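Local coordinates for protein cytochrome C (Marichromatium purpuratum 984, PDB 5LO9) that probably couples two thiosulfate ions oxidatively into tetrathionate, and runs the reverse reaction, passing the electrons along its c-type hemes, at residues G258-L263 with N349-D354; A265-H270 with P275-H280; G329-S334 with Q344-N349. One frame throughout, in Å; residues are numbered along the deposited sequence.

Overall arrangement
The three contacts form a chain across the part of the protein that holds the heme beside the thiosulfate site, with neighbouring centres about 10 Å apart (contacts 1 and 2) and about 12 Å apart (contacts 2 and 3). Contacts 1 and 2 both use helix 256-269, and they meet where Leu-267 CD1 lies 3.7 Å from Val-352 CA. Contacts 1 and 3 share Asn-349, the point at which the loop of contact 3 leads into helix 351-363. Contact 2 is tied to contact 3 through His-280 ND1, 3.1 Å from Gln-344 O. Contact 3 holds the thiosulfate-bearing cysteine, contact 2 reaches a second heme through Arg-269, and contact 1 borders the second subunit.

Contact 1 of 3, residues G258-L263 with N349-D354; sequences GEMVRL and NGLVLD
Met-260 and Leu-351 make the tight part of this contact, the thioether lying against one branch of the leucine. Met-260 CE comes 3.5 Å from Leu-351 CD1, with the sulfur of Met-260 close beside the same methyl. CG of Met-260 is anti to the carbonyl carbon, chi1 -77°, and further bends at chi2 and chi3 fold the chain so that its terminal methyl also meets Asp-354, with Met-260 CE 3.7 Å from Asp-354 CB. An unbranched, flexible methionine suits this place because its chain can bend to reach both Leu-351 and Asp-354. Leu-351 serves both neighbours, one methyl for each: its CD2 meets Leu-263 CD2 at 3.9 Å, the two side chains crossing at about a right angle. The contact thus packs helix 256-269 against the first turn of helix 351-363 in the C-terminal part of the cytochrome. That turn starts from Gly-350 at the N-cap, whose O accepts the bond from Asp-354 N at 3.0 Å. The side of helix 256-269 turned from this interface is looser and solvent-facing: there Arg-262 NH1 and Glu-259 OE1 form a salt bridge of 3.0 Å, long polar chains suited to water. Asp-354, although buried, directs its carboxylate to another subunit, where Arg-319 of the second subunit pairs with it, and Val-320 of that subunit packs on Met-260.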
loop_
_atom_site.group_PDB
_atom_site.type_symbol
_atom_site.label_atom_id
_atom_site.label_comp_id
_atom_site.label_asym_id
_atom_site.label_seq_id
_atom_site.Cartn_x
_atom_site.Cartn_y
_atom_site.Cartn_z
ATOM N N GLY A 258 -12.645 -10.009 -1.678
ATOM C CA GLY A 258 -12.727 -11.033 -0.645
ATOM C C GLY A 258 -12.094 -12.360 -1.023
ATOM O O GLY A 258 -11.488 -13.028 -0.180
ATOM N N GLU A 259 -12.259 -12.784 -2.279
ATOM C CA GLU A 259 -11.591 -13.990 -2.741
ATOM C C GLU A 259 -10.079 -13.844 -2.697
ATOM O O GLU A 259 -9.380 -14.823 -2.429
ATOM C CB GLU A 259 -12.033 -14.342 -4.163
ATOM C CG GLU A 259 -13.374 -15.072 -4.312
ATOM C CD GLU A 259 -13.649 -16.141 -3.231
ATOM O OE1 GLU A 259 -12.687 -16.782 -2.714
ATOM O OE2 GLU A 259 -14.852 -16.329 -2.902
ATOM N N MET A 260 -9.555 -12.649 -2.967
ATOM C CA MET A 260 -8.112 -12.421 -2.905
ATOM C C MET A 260 -7.634 -12.326 -1.470
ATOM O O MET A 260 -6.484 -12.677 -1.163
ATOM C CB MET A 260 -7.704 -11.141 -3.629
ATOM C CG MET A 260 -7.670 -11.210 -5.137
ATOM S SD MET A 260 -6.411 -12.248 -5.923
ATOM C CE MET A 260 -4.938 -11.302 -5.474
ATOM N N VAL A 261 -8.455 -11.748 -0.596
ATOM C CA VAL A 261 -8.096 -11.739 0.813
ATOM C C VAL A 261 -7.989 -13.172 1.329
ATOM O O VAL A 261 -7.051 -13.525 2.049
ATOM C CB VAL A 261 -9.100 -10.905 1.624
ATOM C CG1 VAL A 261 -8.878 -11.144 3.115
ATOM C CG2 VAL A 261 -8.956 -9.415 1.302
ATOM N N ARG A 262 -8.925 -14.022 0.942
ATOM C CA ARG A 262 -8.875 -15.416 1.356
ATOM C C ARG A 262 -7.618 -16.096 0.823
ATOM O O ARG A 262 -6.927 -16.832 1.548
ATOM C CB ARG A 262 -10.150 -16.095 0.889
ATOM C CG ARG A 262 -10.160 -17.603 0.941
ATOM C CD ARG A 262 -11.538 -18.129 0.501
ATOM N NE ARG A 262 -12.558 -17.465 1.297
ATOM C CZ ARG A 262 -13.803 -17.266 0.922
ATOM N NH1 ARG A 262 -14.211 -17.685 -0.270
ATOM N NH2 ARG A 262 -14.623 -16.637 1.755
ATOM N N LEU A 263 -7.277 -15.834 -0.435
ATOM C CA LEU A 263 -6.064 -16.427 -0.989
ATOM C C LEU A 263 -4.842 -15.942 -0.229
ATOM O O LEU A 263 -3.980 -16.733 0.140
ATOM C CB LEU A 263 -5.926 -16.078 -2.465
ATOM C CG LEU A 263 -4.645 -16.602 -3.115
ATOM C CD1 LEU A 263 -4.627 -18.059 -3.055
ATOM C CD2 LEU A 263 -4.559 -16.157 -4.552
ATOM N N ASN A 349 4.196 -7.562 -9.296
ATOM C CA ASN A 349 2.785 -7.377 -9.644
ATOM C C ASN A 349 2.050 -8.674 -9.930
ATOM O O ASN A 349 0.968 -8.649 -10.526
ATOM C CB ASN A 349 2.607 -6.405 -10.806
ATOM C CG ASN A 349 2.771 -4.976 -10.375
ATOM O OD1 ASN A 349 2.525 -4.624 -9.225
ATOM N ND2 ASN A 349 3.150 -4.144 -11.282
ATOM N N GLY A 350 2.546 -9.796 -9.424
ATOM C CA GLY A 350 1.844 -11.063 -9.559
ATOM C C GLY A 350 0.772 -11.316 -8.522
ATOM O O GLY A 350 0.569 -10.576 -7.558
ATOM N N LEU A 351 0.126 -12.459 -8.681
ATOM C CA LEU A 351 -1.026 -12.753 -7.842
ATOM C C LEU A 351 -0.624 -13.006 -6.384
ATOM O O LEU A 351 -1.432 -12.765 -5.478
ATOM C CB LEU A 351 -1.809 -13.941 -8.406
ATOM C CG LEU A 351 -3.255 -13.977 -7.932
ATOM C CD1 LEU A 351 -3.979 -12.786 -8.522
ATOM C CD2 LEU A 351 -3.942 -15.253 -8.313
ATOM N N VAL A 352 0.573 -13.547 -6.139
ATOM C CA VAL A 352 0.996 -13.850 -4.768
ATOM C C VAL A 352 1.146 -12.560 -3.960
ATOM O O VAL A 352 0.535 -12.390 -2.896
ATOM C CB VAL A 352 2.312 -14.654 -4.785
ATOM C CG1 VAL A 352 3.004 -14.609 -3.440
ATOM C CG2 VAL A 352 2.086 -16.095 -5.197
ATOM N N LEU A 353 1.954 -11.627 -4.454
ATOM C CA LEU A 353 2.114 -10.353 -3.769
ATOM C C LEU A 353 0.778 -9.611 -3.701
ATOM O O LEU A 353 0.508 -8.873 -2.739
ATOM C CB LEU A 353 3.162 -9.490 -4.486
ATOM C CG LEU A 353 4.591 -9.330 -3.955
ATOM C CD1 LEU A 353 4.572 -8.611 -2.649
ATOM C CD2 LEU A 353 5.247 -10.666 -3.801
ATOM N N ASP A 354 -0.050 -9.743 -4.747
ATOM C CA ASP A 354 -1.329 -9.053 -4.712
ATOM C C ASP A 354 -2.231 -9.640 -3.638
ATOM O O ASP A 354 -2.891 -8.907 -2.897
ATOM C CB ASP A 354 -1.985 -9.087 -6.090
ATOM C CG ASP A 354 -1.250 -8.162 -7.138
ATOM O OD1 ASP A 354 -0.230 -7.438 -6.782
ATOM O OD2 ASP A 354 -1.693 -8.213 -8.327
#

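Contact 2 of 3, residues A265-H270 with P275-H280; sequences ARLFRH and PRSAPH. With HEC (heme c), chain F.
Leu-267 and Ser-277 are brought together by their first torsions. In Leu-267, CG stands anti to the carbonyl carbon (chi1 -64°); CD1 carries the chain straight on and the other branch, CD2, turns to the serine. In Ser-277, OG sits between the backbone N and the carbonyl carbon (chi1 53°), facing the helix. Leu-267 CD2 and Ser-277 OG are 3.5 Å apart, a van der Waals contact, since the hydroxyl spends its hydrogen bond on the carbonyl O of Thr-271 in the intervening turn. A serine suits this place: it is small enough to lie under a leucine methyl while its hydroxyl ties down the turn. The aliphatic root of Arg-276 lines the same leucine, with Leu-267 CD2 4.5 Å from Arg-276 CB, while its charged end leads elsewhere. The last turn of the helix is closed by the bond from His-270 N to Arg-266 O at 2.7 Å. Beside it the His-270 ring lays CD2 over the centre of the Arg-266 guanidinium, whose NE pairs with Asp-274, and His-270 ND1 bonds Glu-418. Arg-269 leaves the same turn in another direction, bent in mid-chain, and presents the edge of its guanidinium to a heme propionate. Its NH2 reaches heme O1D at 2.7 Å, nearly straight at 162°, and its NH1 reaches heme O2D at 3.2 Å, so that both terminal nitrogens hold the carboxylate, O1D in the guanidinium plane and O2D to one side of it, limiting the propionate's turning. An additional NH1 bond to O1D is weak. Arginine is the apt residue for such a paired grip, and Gln-285 also bonds this heme. The whole is a helix C-terminus and its following turn, ending at the propionate-binding site of a c-type heme.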
loop_
_atom_site.group_PDB
_atom_site.type_symbol
_atom_site.label_atom_id
_atom_site.label_comp_id
_atom_site.label_asym_id
_atom_site.label_seq_id
_atom_site.Cartn_x
_atom_site.Cartn_y
_atom_site.Cartn_z
ATOM N N ALA A 265 -4.664 -14.986 2.766
ATOM C CA ALA A 265 -4.635 -15.680 4.044
ATOM C C ALA A 265 -4.146 -17.104 3.885
ATOM O O ALA A 265 -3.475 -17.631 4.777
ATOM C CB ALA A 265 -6.007 -15.712 4.692
ATOM N N ARG A 266 -4.446 -17.744 2.766
ATOM C CA ARG A 266 -3.962 -19.112 2.633
ATOM C C ARG A 266 -2.501 -19.167 2.184
ATOM O O ARG A 266 -1.761 -20.059 2.618
ATOM C CB ARG A 266 -4.922 -19.883 1.707
ATOM C CG ARG A 266 -4.390 -20.553 0.477
ATOM C CD ARG A 266 -5.205 -21.829 0.131
ATOM N NE ARG A 266 -4.262 -22.949 0.019
ATOM C CZ ARG A 266 -4.368 -24.118 0.644
ATOM N NH1 ARG A 266 -5.414 -24.341 1.437
ATOM N NH2 ARG A 266 -3.415 -25.063 0.477
ATOM N N LEU A 267 -2.030 -18.197 1.405
ATOM C CA LEU A 267 -0.613 -18.163 1.095
ATOM C C LEU A 267 0.209 -17.856 2.335
ATOM O O LEU A 267 1.343 -18.317 2.463
ATOM C CB LEU A 267 -0.346 -17.115 0.047
ATOM C CG LEU A 267 -0.951 -17.270 -1.339
ATOM C CD1 LEU A 267 -0.441 -16.127 -2.237
ATOM C CD2 LEU A 267 -0.569 -18.593 -1.907
ATOM N N PHE A 268 -0.335 -17.032 3.226
ATOM C CA PHE A 268 0.351 -16.713 4.470
ATOM C C PHE A 268 0.538 -17.960 5.333
ATOM O O PHE A 268 1.595 -18.156 5.952
ATOM C CB PHE A 268 -0.460 -15.655 5.220
ATOM C CG PHE A 268 0.331 -14.846 6.204
ATOM C CD1 PHE A 268 0.951 -13.679 5.808
ATOM C CD2 PHE A 268 0.425 -15.242 7.528
ATOM C CE1 PHE A 268 1.669 -12.898 6.712
ATOM C CE2 PHE A 268 1.129 -14.473 8.437
ATOM C CZ PHE A 268 1.764 -13.288 8.020
ATOM N N ARG A 269 -0.496 -18.799 5.395
ATOM C CA ARG A 269 -0.543 -19.981 6.240
ATOM C C ARG A 269 0.075 -21.216 5.571
ATOM O O ARG A 269 0.608 -22.102 6.259
ATOM C CB ARG A 269 -2.012 -20.243 6.609
ATOM C CG ARG A 269 -2.299 -21.448 7.475
ATOM C CD ARG A 269 -1.779 -21.278 8.881
ATOM N NE ARG A 269 -0.414 -21.771 9.039
ATOM C CZ ARG A 269 0.234 -21.874 10.195
ATOM N NH1 ARG A 269 -0.336 -21.525 11.345
ATOM N NH2 ARG A 269 1.476 -22.324 10.185
ATOM N N HIS A 270 0.010 -21.319 4.250
ATOM C CA HIS A 270 0.476 -22.513 3.558
ATOM C C HIS A 270 1.507 -22.146 2.509
ATOM O O HIS A 270 1.521 -22.698 1.418
ATOM C CB HIS A 270 -0.693 -23.270 2.946
ATOM C CG HIS A 270 -1.747 -23.655 3.949
ATOM N ND1 HIS A 270 -1.664 -24.796 4.720
ATOM C CD2 HIS A 270 -2.891 -23.035 4.325
ATOM C CE1 HIS A 270 -2.724 -24.877 5.503
ATOM N NE2 HIS A 270 -3.482 -23.818 5.291
ATOM N N PRO A 275 0.364 -24.125 -4.652
ATOM C CA PRO A 275 1.022 -24.147 -5.977
ATOM C C PRO A 275 1.493 -22.792 -6.467
ATOM O O PRO A 275 2.465 -22.735 -7.224
ATOM C CB PRO A 275 -0.065 -24.715 -6.898
ATOM C CG PRO A 275 -0.963 -25.467 -5.983
ATOM C CD PRO A 275 -0.984 -24.692 -4.713
ATOM N N ARG A 276 0.869 -21.701 -6.035
ATOM C CA ARG A 276 1.322 -20.381 -6.458
ATOM C C ARG A 276 2.584 -19.901 -5.738
ATOM O O ARG A 276 3.457 -19.310 -6.371
ATOM C CB ARG A 276 0.209 -19.375 -6.263
ATOM C CG ARG A 276 -0.977 -19.647 -7.185
ATOM C CD ARG A 276 -1.756 -18.406 -7.401
ATOM N NE ARG A 276 -2.528 -18.432 -8.627
ATOM C CZ ARG A 276 -3.758 -18.925 -8.712
ATOM N NH1 ARG A 276 -4.369 -19.464 -7.631
ATOM N NH2 ARG A 276 -4.367 -18.879 -9.894
ATOM N N SER A 277 2.708 -20.107 -4.428
ATOM C CA SER A 277 3.854 -19.563 -3.702
ATOM C C SER A 277 4.968 -20.587 -3.524
ATOM O O SER A 277 6.132 -20.212 -3.362
ATOM C CB SER A 277 3.406 -18.989 -2.342
ATOM O OG SER A 277 2.643 -19.929 -1.569
ATOM N N ALA A 278 4.634 -21.866 -3.567
ATOM C CA ALA A 278 5.624 -22.898 -3.308
ATOM C C ALA A 278 6.826 -22.810 -4.244
ATOM O O ALA A 278 7.964 -23.026 -3.786
ATOM C CB ALA A 278 4.908 -24.258 -3.395
ATOM N N PRO A 279 6.663 -22.490 -5.523
ATOM C CA PRO A 279 7.829 -22.385 -6.403
ATOM C C PRO A 279 8.802 -21.284 -6.013
ATOM O O PRO A 279 9.896 -21.224 -6.596
ATOM C CB PRO A 279 7.201 -22.104 -7.780
ATOM C CG PRO A 279 5.795 -22.536 -7.678
ATOM C CD PRO A 279 5.410 -22.257 -6.255
ATOM N N HIS A 280 8.431 -20.396 -5.091
ATOM C CA HIS A 280 9.301 -19.318 -4.630
ATOM C C HIS A 280 9.763 -19.544 -3.197
ATOM O O HIS A 280 10.413 -18.661 -2.632
ATOM C CB HIS A 280 8.597 -17.956 -4.736
ATOM C CG HIS A 280 8.028 -17.685 -6.096
ATOM N ND1 HIS A 280 8.784 -17.179 -7.136
ATOM C CD2 HIS A 280 6.794 -17.927 -6.611
ATOM C CE1 HIS A 280 8.026 -17.088 -8.215
ATOM N NE2 HIS A 280 6.818 -17.539 -7.928
HETATM FE FE HEC F . 8.197 -22.956 18.850
HETATM C CHA HEC F . 7.376 -21.325 15.875
HETATM C CHB HEC F . 11.264 -21.286 18.992
HETATM C CHC HEC F . 8.750 -24.294 21.995
HETATM C CHD HEC F . 5.435 -25.116 18.434
HETATM N NA HEC F . 9.162 -21.560 17.639
HETATM C C1A HEC F . 8.687 -21.046 16.494
HETATM C C2A HEC F . 9.651 -20.099 15.870
HETATM C C3A HEC F . 10.775 -20.075 16.788
HETATM C C4A HEC F . 10.368 -21.032 17.852
HETATM C CMA HEC F . 12.021 -19.257 16.642
HETATM C CAA HEC F . 9.548 -19.288 14.619
HETATM C CBA HEC F . 10.745 -19.645 13.730
HETATM C CGA HEC F . 10.373 -20.342 12.451
HETATM O O1A HEC F . 9.172 -20.540 12.210
HETATM O O2A HEC F . 11.311 -20.693 11.704
HETATM N NB HEC F . 9.731 -22.804 20.237
HETATM C C1B HEC F . 10.857 -22.111 20.125
HETATM C C2B HEC F . 11.727 -22.228 21.316
HETATM C C3B HEC F . 10.980 -23.109 22.208
HETATM C C4B HEC F . 9.746 -23.385 21.436
HETATM C CMB HEC F . 13.059 -21.608 21.530
HETATM C CAB HEC F . 11.343 -23.589 23.588
HETATM C CBB HEC F . 11.494 -22.362 24.455
HETATM N NC HEC F . 7.276 -24.440 20.002
HETATM C C1C HEC F . 7.639 -24.826 21.216
HETATM C C2C HEC F . 6.829 -25.931 21.755
HETATM C C3C HEC F . 5.851 -26.186 20.715
HETATM C C4C HEC F . 6.239 -25.210 19.662
HETATM C CMC HEC F . 7.014 -26.618 23.067
HETATM C CAC HEC F . 4.752 -27.212 20.618
HETATM C CBC HEC F . 3.778 -27.287 21.746
HETATM N ND HEC F . 6.681 -23.159 17.431
HETATM C C1D HEC F . 5.679 -24.050 17.442
HETATM C C2D HEC F . 4.770 -23.863 16.280
HETATM C C3D HEC F . 5.335 -22.744 15.547
HETATM C C4D HEC F . 6.512 -22.382 16.348
HETATM C CMD HEC F . 3.543 -24.617 15.915
HETATM C CAD HEC F . 4.809 -22.159 14.283
HETATM C CBD HEC F . 3.601 -21.311 14.672
HETATM C CGD HEC F . 2.459 -21.436 13.672
HETATM O O1D HEC F . 2.515 -22.197 12.690
HETATM O O2D HEC F . 1.438 -20.772 13.875
#

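Contact 3 of 3, residues G329-S334 with Q344-N349; sequences GCFRYS and QVPETN. With HEC (heme c), chain E; THJ (thiosulfate), chain J.
Phe-331 lies with its ring between a proline and a heme, one on each face. Pro-346 approaches from the loop at about a right angle, its CG directly over the ring: Pro-346 CG is 3.6 Å from the centroid of the Phe-331 ring and only 1° off the normal, a CH-pi contact over the face. The opposite face meets the heme substituent carbon CBB, offset toward the rim, with Phe-331 CE2 3.6 Å from CBB. A flat aromatic suits this slot, and the proline's rigid ring offers it polarised C-H groups. Val-345 CG1 packs 3.8 Å from the backbone N of Arg-332 and also touches its CB. Were Phe-331 cut back to an alanine, a gap would probably be left between Pro-346 and the heme substituent, and the proline ring would lose its aromatic face. The arrangement belongs to the active site of a thiosulfate dehydrogenase, where the end of helix 323-332 runs over the heme. On the neighbouring position of that helix, Cys-330 has its sulfur anti to the carbonyl carbon (chi1 -85°), which turns it to the heme: Cys-330 SG lies 3.0 Å from the iron and is covalently joined to thiosulfate S2 at 2.1 Å. Ser-334, one turn on, donates from OG to thiosulfate O3 at 2.9 Å, its CB resting on a pyrrole of the heme. The Tyr-333 ring turns its edge to thiosulfate O1.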
loop_
_atom_site.group_PDB
_atom_site.type_symbol
_atom_site.label_atom_id
_atom_site.label_comp_id
_atom_site.label_asym_id
_atom_site.label_seq_id
_atom_site.Cartn_x
_atom_site.Cartn_y
_atom_site.Cartn_z
ATOM N N GLY A 329 11.534 -9.262 0.499
ATOM C CA GLY A 329 12.654 -9.522 1.384
ATOM C C GLY A 329 12.448 -10.775 2.208
ATOM O O GLY A 329 13.343 -11.614 2.315
ATOM N N CYS A 330 11.255 -10.927 2.782
ATOM C CA CYS A 330 10.924 -12.127 3.533
ATOM C C CYS A 330 11.037 -13.385 2.675
ATOM O O CYS A 330 11.478 -14.443 3.151
ATOM C CB CYS A 330 9.519 -11.965 4.116
ATOM S SG CYS A 330 9.534 -11.071 5.682
ATOM N N PHE A 331 10.654 -13.305 1.400
ATOM C CA PHE A 331 10.818 -14.483 0.554
ATOM C C PHE A 331 12.293 -14.747 0.320
ATOM O O PHE A 331 12.722 -15.902 0.296
ATOM C CB PHE A 331 10.085 -14.321 -0.779
ATOM C CG PHE A 331 8.638 -14.781 -0.770
ATOM C CD1 PHE A 331 8.322 -16.095 -1.040
ATOM C CD2 PHE A 331 7.600 -13.892 -0.544
ATOM C CE1 PHE A 331 6.997 -16.534 -1.054
ATOM C CE2 PHE A 331 6.262 -14.324 -0.563
ATOM C CZ PHE A 331 5.966 -15.635 -0.811
ATOM N N ARG A 332 13.087 -13.682 0.177
ATOM C CA ARG A 332 14.505 -13.852 -0.118
ATOM C C ARG A 332 15.244 -14.477 1.059
ATOM O O ARG A 332 16.170 -15.258 0.861
ATOM C CB ARG A 332 15.143 -12.510 -0.500
ATOM C CG ARG A 332 16.597 -12.647 -0.934
ATOM C CD ARG A 332 17.198 -11.472 -1.735
ATOM N NE ARG A 332 18.283 -11.964 -2.620
ATOM C CZ ARG A 332 19.477 -11.378 -2.834
ATOM N NH1 ARG A 332 19.806 -10.234 -2.243
ATOM N NH2 ARG A 332 20.361 -11.945 -3.669
ATOM N N TYR A 333 14.871 -14.141 2.287
ATOM C CA TYR A 333 15.655 -14.541 3.449
ATOM C C TYR A 333 14.924 -15.565 4.307
ATOM O O TYR A 333 15.432 -16.667 4.493
ATOM C CB TYR A 333 16.042 -13.328 4.286
ATOM C CG TYR A 333 16.837 -12.298 3.510
ATOM C CD1 TYR A 333 18.064 -12.609 2.976
ATOM C CD2 TYR A 333 16.350 -11.017 3.288
ATOM C CE1 TYR A 333 18.797 -11.666 2.231
ATOM C CE2 TYR A 333 17.076 -10.091 2.564
ATOM C CZ TYR A 333 18.288 -10.421 2.030
ATOM O OH TYR A 333 19.008 -9.507 1.318
ATOM N N SER A 334 13.745 -15.252 4.842
ATOM C CA SER A 334 13.063 -16.230 5.687
ATOM C C SER A 334 12.557 -17.450 4.911
ATOM O O SER A 334 12.478 -18.541 5.488
ATOM C CB SER A 334 11.898 -15.588 6.437
ATOM O OG SER A 334 12.333 -14.511 7.239
ATOM N N GLN A 344 13.763 -17.652 -7.355
ATOM C CA GLN A 344 13.486 -16.215 -7.337
ATOM C C GLN A 344 12.418 -15.867 -6.326
ATOM O O GLN A 344 11.579 -16.698 -5.973
ATOM C CB GLN A 344 12.936 -15.723 -8.657
ATOM C CG GLN A 344 13.838 -15.791 -9.853
ATOM C CD GLN A 344 13.009 -15.675 -11.116
ATOM O OE1 GLN A 344 12.343 -14.650 -11.322
ATOM N NE2 GLN A 344 12.982 -16.752 -11.937
ATOM N N VAL A 345 12.394 -14.603 -5.924
ATOM C CA VAL A 345 11.254 -14.145 -5.132
ATOM C C VAL A 345 10.086 -13.957 -6.085
ATOM O O VAL A 345 10.268 -13.934 -7.304
ATOM C CB VAL A 345 11.529 -12.845 -4.359
ATOM C CG1 VAL A 345 12.764 -12.951 -3.548
ATOM C CG2 VAL A 345 11.601 -11.677 -5.264
ATOM N N PRO A 346 8.870 -13.870 -5.591
ATOM C CA PRO A 346 7.721 -13.778 -6.495
ATOM C C PRO A 346 7.696 -12.440 -7.198
ATOM O O PRO A 346 8.164 -11.431 -6.659
ATOM C CB PRO A 346 6.521 -13.939 -5.565
ATOM C CG PRO A 346 7.073 -14.438 -4.301
ATOM C CD PRO A 346 8.459 -13.937 -4.183
ATOM N N GLU A 347 7.140 -12.438 -8.417
ATOM C CA GLU A 347 7.017 -11.197 -9.175
ATOM C C GLU A 347 6.165 -10.203 -8.405
ATOM O O GLU A 347 5.168 -10.559 -7.744
ATOM C CB GLU A 347 6.398 -11.443 -10.550
ATOM C CG GLU A 347 7.377 -11.357 -11.741
ATOM C CD GLU A 347 6.666 -11.607 -13.069
ATOM O OE1 GLU A 347 5.534 -11.072 -13.248
ATOM O OE2 GLU A 347 7.242 -12.323 -13.926
ATOM N N THR A 348 6.581 -8.945 -8.484
ATOM C CA THR A 348 6.009 -7.936 -7.608
ATOM C C THR A 348 4.571 -7.545 -8.005
ATOM O O THR A 348 3.745 -7.316 -7.110
ATOM C CB THR A 348 6.959 -6.718 -7.524
ATOM O OG1 THR A 348 6.244 -5.573 -7.013
ATOM C CG2 THR A 348 7.671 -6.433 -8.860
ATOM N N ASN A 349 4.196 -7.562 -9.296
ATOM C CA ASN A 349 2.785 -7.377 -9.644
ATOM C C ASN A 349 2.050 -8.674 -9.930
ATOM O O ASN A 349 0.968 -8.649 -10.526
ATOM C CB ASN A 349 2.607 -6.405 -10.806
ATOM C CG ASN A 349 2.771 -4.976 -10.375
ATOM O OD1 ASN A 349 2.525 -4.624 -9.225
ATOM N ND2 ASN A 349 3.150 -4.144 -11.282
HETATM FE FE HEC E . 8.266 -11.792 8.303
HETATM C CHA HEC E . 8.929 -8.616 9.650
HETATM C CHB HEC E . 5.847 -10.420 6.176
HETATM C CHC HEC E . 7.796 -14.938 6.770
HETATM C CHD HEC E . 10.331 -13.207 10.659
HETATM N NA HEC E . 7.530 -9.870 7.993
HETATM C C1A HEC E . 7.928 -8.762 8.608
HETATM C C2A HEC E . 7.220 -7.547 8.148
HETATM C C3A HEC E . 6.311 -8.065 7.139
HETATM C C4A HEC E . 6.578 -9.524 7.110
HETATM C CMA HEC E . 5.324 -7.282 6.351
HETATM C CAA HEC E . 7.384 -6.137 8.655
HETATM C CBA HEC E . 6.778 -6.041 10.051
HETATM C CGA HEC E . 6.775 -4.610 10.561
HETATM O O1A HEC E . 6.006 -4.351 11.515
HETATM O O2A HEC E . 7.542 -3.743 10.042
HETATM N NB HEC E . 7.068 -12.557 6.773
HETATM C C1B HEC E . 6.172 -11.845 6.055
HETATM C C2B HEC E . 5.491 -12.647 5.034
HETATM C C3B HEC E . 6.072 -13.972 5.205
HETATM C C4B HEC E . 7.043 -13.794 6.300
HETATM C CMB HEC E . 4.431 -12.215 4.084
HETATM C CAB HEC E . 5.757 -15.200 4.415
HETATM C CBB HEC E . 6.189 -14.943 2.972
HETATM N NC HEC E . 8.957 -13.733 8.642
HETATM C C1C HEC E . 8.651 -14.846 7.957
HETATM C C2C HEC E . 9.254 -16.070 8.534
HETATM C C3C HEC E . 10.014 -15.547 9.682
HETATM C C4C HEC E . 9.738 -14.092 9.653
HETATM C CMC HEC E . 9.108 -17.477 8.015
HETATM C CAC HEC E . 10.836 -16.274 10.730
HETATM C CBC HEC E . 11.832 -17.201 10.109
HETATM N ND HEC E . 9.427 -11.026 9.855
HETATM C C1D HEC E . 10.178 -11.754 10.668
HETATM C C2D HEC E . 10.876 -10.943 11.681
HETATM C C3D HEC E . 10.484 -9.549 11.404
HETATM C C4D HEC E . 9.584 -9.753 10.235
HETATM C CMD HEC E . 11.796 -11.493 12.716
HETATM C CAD HEC E . 10.867 -8.261 12.110
HETATM C CBD HEC E . 12.382 -7.969 12.186
HETATM C CGD HEC E . 13.157 -7.768 10.868
HETATM O O1D HEC E . 13.115 -8.604 9.915
HETATM O O2D HEC E . 13.889 -6.745 10.776
HETATM S S1 THJ J . 12.903 -10.729 6.790
HETATM O O1 THJ J . 13.100 -9.794 5.630
HETATM O O2 THJ J . 13.616 -10.234 8.013
HETATM O O3 THJ J . 13.548 -12.018 6.443
HETATM S S2 THJ J . 11.108 -11.077 7.070
#